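Local atomic coordinates of glucan-binding protein C, GbpC (Streptococcus mutans UA159, PDB entry 5UQZ), a protein that binds glucan at the streptococcal cell surface and probably mediates both sucrose-dependent and sucrose-independent adherence. Residues Y28-K33 against Q268-G273. Sequence-based numbering, arbitrary orientation.
Sequences YQSDVK and QYKANG
Ser30 and Lys270 bring the long N-terminal helix 3-51, here in its predicted coiled-coil part, against a loop of the beta-supersandwich of this glucan-binding protein. The backbones stay well apart: even these two residues, the nearest pair, have CA atoms 10.1 Å from each other. Residues 28-33 form regular helix, whereas residues 269-273 make two overlapping turns, with a 3-10 piece at 270-271, closed by backbone hydrogen bonds from Asn272 N to Tyr269 O and from Gly273 N to Lys270 O. Gly273 ends the second turn at a positive phi of 102°, a conformation that glycine adopts readily.

A single side chain spans the gap. Lys270 sets CG anti to its carbonyl carbon (chi1 -67°) and then runs fully extended, a reach that suits lysine, and its ammonium group arrives end-on at the helix. There NZ lies 2.9 Å from Ser30 OG, but the angle is too poor for a hydrogen bond; the small serine lets the ammonium come close to the helix surface. The strongest partner of NZ is Glu34, one helical turn further on, in a salt bridge. Asp31 OD1, 6.2 Å from NZ, may add a little favourable field, and the NZ atoms of Lys33 and Lys270, 5.6 Å apart, are separated by a water that probably eases their repulsion. Just before the turns, the side-chain oxygen of Gln268 accepts a hydrogen bond from Asn226, a calcium ligand. Only 70 Å² is buried, so this is a slender surface bridge. The water accepts from Lys270 NZ at 2.8 Å and from Lys33 NZ at 3.2 Å, and donates to the backbone oxygen of Ser30.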
ATOM      1  N   TYR A  28     -18.997   3.332 -20.280  1.00 18.40           N
ATOM      2  CA  TYR A  28     -19.507   4.626 -19.843  1.00 19.15           C
ATOM      3  C   TYR A  28     -20.337   4.494 -18.562  1.00 18.59           C
ATOM      4  O   TYR A  28     -20.131   5.251 -17.605  1.00 19.57           O
ATOM      5  CB  TYR A  28     -20.315   5.260 -20.978  1.00 20.18           C
ATOM      6  CG  TYR A  28     -21.258   6.331 -20.534  1.00 21.39           C
ATOM      7  CD1 TYR A  28     -20.760   7.589 -20.186  1.00 23.05           C
ATOM      8  CD2 TYR A  28     -22.625   6.106 -20.417  1.00 22.64           C
ATOM      9  CE1 TYR A  28     -21.592   8.594 -19.752  1.00 23.99           C
ATOM     10  CE2 TYR A  28     -23.470   7.118 -19.976  1.00 27.11           C
ATOM     11  CZ  TYR A  28     -22.939   8.359 -19.645  1.00 28.64           C
ATOM     12  OH  TYR A  28     -23.745   9.377 -19.210  1.00 32.28           O
ATOM     13  N   GLN A  29     -21.248   3.514 -18.503  1.00 19.59           N
ATOM     14  CA  GLN A  29     -22.038   3.342 -17.283  1.00 18.61           C
ATOM     15  C   GLN A  29     -21.137   3.086 -16.082  1.00 18.45           C
ATOM     16  O   GLN A  29     -21.368   3.626 -14.990  1.00 21.48           O
ATOM     17  CB  GLN A  29     -23.006   2.185 -17.450  1.00 23.13           C
ATOM     18  CG  GLN A  29     -24.098   2.479 -18.482  1.00 26.44           C
ATOM     19  CD  GLN A  29     -25.024   1.327 -18.634  1.00 32.80           C
ATOM     20  OE1 GLN A  29     -24.599   0.199 -18.927  1.00 35.45           O
ATOM     21  NE2 GLN A  29     -26.300   1.579 -18.417  1.00 34.90           N
ATOM     22  N   SER A  30     -20.120   2.243 -16.256  1.00 16.99           N
ATOM     23  CA  SER A  30     -19.177   1.961 -15.172  1.00 18.23           C
ATOM     24  C   SER A  30     -18.402   3.218 -14.799  1.00 17.02           C
ATOM     25  O   SER A  30     -18.187   3.513 -13.604  1.00 17.36           O
ATOM     26  CB  SER A  30     -18.216   0.858 -15.637  1.00 19.01           C
ATOM     27  OG  SER A  30     -17.177   0.653 -14.680  1.00 22.03           O
ATOM     28  N   ASP A  31     -17.919   3.944 -15.813  1.00 17.24           N
ATOM     29  CA  ASP A  31     -17.153   5.162 -15.567  1.00 17.61           C
ATOM     30  C   ASP A  31     -17.977   6.225 -14.844  1.00 16.97           C
ATOM     31  O   ASP A  31     -17.432   6.971 -14.022  1.00 18.72           O
ATOM     32  CB  ASP A  31     -16.656   5.756 -16.882  1.00 19.17           C
ATOM     33  CG  ASP A  31     -15.526   4.957 -17.523  1.00 23.67           C
ATOM     34  OD1 ASP A  31     -14.955   4.070 -16.859  1.00 23.47           O
ATOM     35  OD2 ASP A  31     -15.194   5.226 -18.706  1.00 27.90           O
ATOM     36  N   VAL A  32     -19.270   6.349 -15.154  1.00 17.67           N
ATOM     37  CA  VAL A  32     -20.098   7.345 -14.478  1.00 19.43           C
ATOM     38  C   VAL A  32     -20.168   7.034 -12.997  1.00 16.96           C
ATOM     39  O   VAL A  32     -20.085   7.935 -12.163  1.00 17.92           O
ATOM     40  CB  VAL A  32     -21.504   7.434 -15.097  1.00 22.98           C
ATOM     41  CG1 VAL A  32     -22.475   8.205 -14.175  1.00 25.19           C
ATOM     42  CG2 VAL A  32     -21.454   8.071 -16.458  1.00 26.21           C
ATOM     43  N   LYS A  33     -20.312   5.756 -12.642  1.00 17.59           N
ATOM     44  CA  LYS A  33     -20.376   5.425 -11.227  1.00 17.28           C
ATOM     45  C   LYS A  33     -19.063   5.738 -10.533  1.00 15.89           C
ATOM     46  O   LYS A  33     -19.050   6.241  -9.394  1.00 15.94           O
ATOM     47  CB  LYS A  33     -20.739   3.947 -11.078  1.00 19.56           C
ATOM     48  CG  LYS A  33     -22.207   3.702 -11.378  1.00 21.45           C
ATOM     49  CD  LYS A  33     -22.560   2.285 -11.258  1.00 30.05           C
ATOM     50  CE  LYS A  33     -21.800   1.543 -12.267  1.00 37.91           C
ATOM     51  NZ  LYS A  33     -21.288   0.254 -11.733  1.00 44.19           N
ATOM     52  N   GLN A 268     -11.590  -4.703  -3.003  1.00 10.73           N
ATOM     53  CA  GLN A 268     -10.703  -5.091  -4.096  1.00 10.58           C
ATOM     54  C   GLN A 268     -11.421  -5.350  -5.421  1.00 11.59           C
ATOM     55  O   GLN A 268     -10.832  -5.101  -6.485  1.00 11.79           O
ATOM     56  CB  GLN A 268      -9.976  -6.394  -3.716  1.00 12.17           C
ATOM     57  CG  GLN A 268      -8.793  -6.725  -4.623  1.00 13.03           C
ATOM     58  CD  GLN A 268      -7.551  -5.895  -4.292  1.00 12.06           C
ATOM     59  OE1 GLN A 268      -7.346  -5.498  -3.151  1.00 15.55           O
ATOM     60  NE2 GLN A 268      -6.728  -5.625  -5.289  1.00 12.73           N
ATOM     61  N   TYR A 269     -12.652  -5.877  -5.388  1.00 11.41           N
ATOM     62  CA  TYR A 269     -13.363  -6.262  -6.608  1.00 12.07           C
ATOM     63  C   TYR A 269     -14.736  -5.635  -6.633  1.00 12.92           C
ATOM     64  O   TYR A 269     -15.529  -5.824  -5.703  1.00 12.45           O
ATOM     65  CB  TYR A 269     -13.524  -7.816  -6.640  1.00 14.05           C
ATOM     66  CG  TYR A 269     -12.173  -8.491  -6.823  1.00 13.38           C
ATOM     67  CD1 TYR A 269     -11.518  -8.452  -8.054  1.00 14.35           C
ATOM     68  CD2 TYR A 269     -11.532  -9.118  -5.750  1.00 14.86           C
ATOM     69  CE1 TYR A 269     -10.239  -8.987  -8.208  1.00 14.87           C
ATOM     70  CE2 TYR A 269     -10.257  -9.678  -5.905  1.00 15.41           C
ATOM     71  CZ  TYR A 269      -9.622  -9.591  -7.123  1.00 15.77           C
ATOM     72  OH  TYR A 269      -8.364 -10.122  -7.286  1.00 18.24           O
ATOM     73  N   LYS A 270     -15.033  -4.936  -7.730  1.00 13.31           N
ATOM     74  CA  LYS A 270     -16.399  -4.472  -7.945  1.00 13.80           C
ATOM     75  C   LYS A 270     -17.383  -5.634  -7.880  1.00 15.04           C
ATOM     76  O   LYS A 270     -18.519  -5.461  -7.436  1.00 15.19           O
ATOM     77  CB  LYS A 270     -16.497  -3.762  -9.294  1.00 15.08           C
ATOM     78  CG  LYS A 270     -15.713  -2.459  -9.331  1.00 15.47           C
ATOM     79  CD  LYS A 270     -16.007  -1.777 -10.669  1.00 20.15           C
ATOM     80  CE  LYS A 270     -15.247  -0.522 -10.874  1.00 20.76           C
ATOM     81  NZ  LYS A 270     -15.755   0.047 -12.197  1.00 21.79           N
ATOM     82  N   ALA A 271     -16.981  -6.825  -8.336  1.00 14.56           N
ATOM     83  CA  ALA A 271     -17.878  -7.980  -8.294  1.00 15.67           C
ATOM     84  C   ALA A 271     -18.274  -8.338  -6.874  1.00 15.88           C
ATOM     85  O   ALA A 271     -19.291  -9.013  -6.660  1.00 18.46           O
ATOM     86  CB  ALA A 271     -17.210  -9.196  -8.945  1.00 16.85           C
ATOM     87  N   ASN A 272     -17.485  -7.910  -5.891  1.00 14.08           N
ATOM     88  CA  ASN A 272     -17.774  -8.157  -4.488  1.00 15.34           C
ATOM     89  C   ASN A 272     -18.303  -6.910  -3.797  1.00 14.17           C
ATOM     90  O   ASN A 272     -18.344  -6.866  -2.576  1.00 16.41           O
ATOM     91  CB  ASN A 272     -16.525  -8.657  -3.742  1.00 14.93           C
ATOM     92  CG  ASN A 272     -16.076 -10.003  -4.229  1.00 16.59           C
ATOM     93  OD1 ASN A 272     -16.869 -10.769  -4.808  1.00 19.50           O
ATOM     94  ND2 ASN A 272     -14.802 -10.326  -3.982  1.00 17.42           N
ATOM     95  N   GLY A 273     -18.691  -5.877  -4.557  1.00 14.58           N
ATOM     96  CA  GLY A 273     -19.258  -4.686  -3.977  1.00 15.39           C
ATOM     97  C   GLY A 273     -18.322  -3.497  -3.871  1.00 15.20           C
ATOM     98  O   GLY A 273     -18.770  -2.421  -3.477  1.00 15.99           O
TER
HETATM   99  O   HOH W   1     -18.255   1.325 -11.757  1.00 19.23           O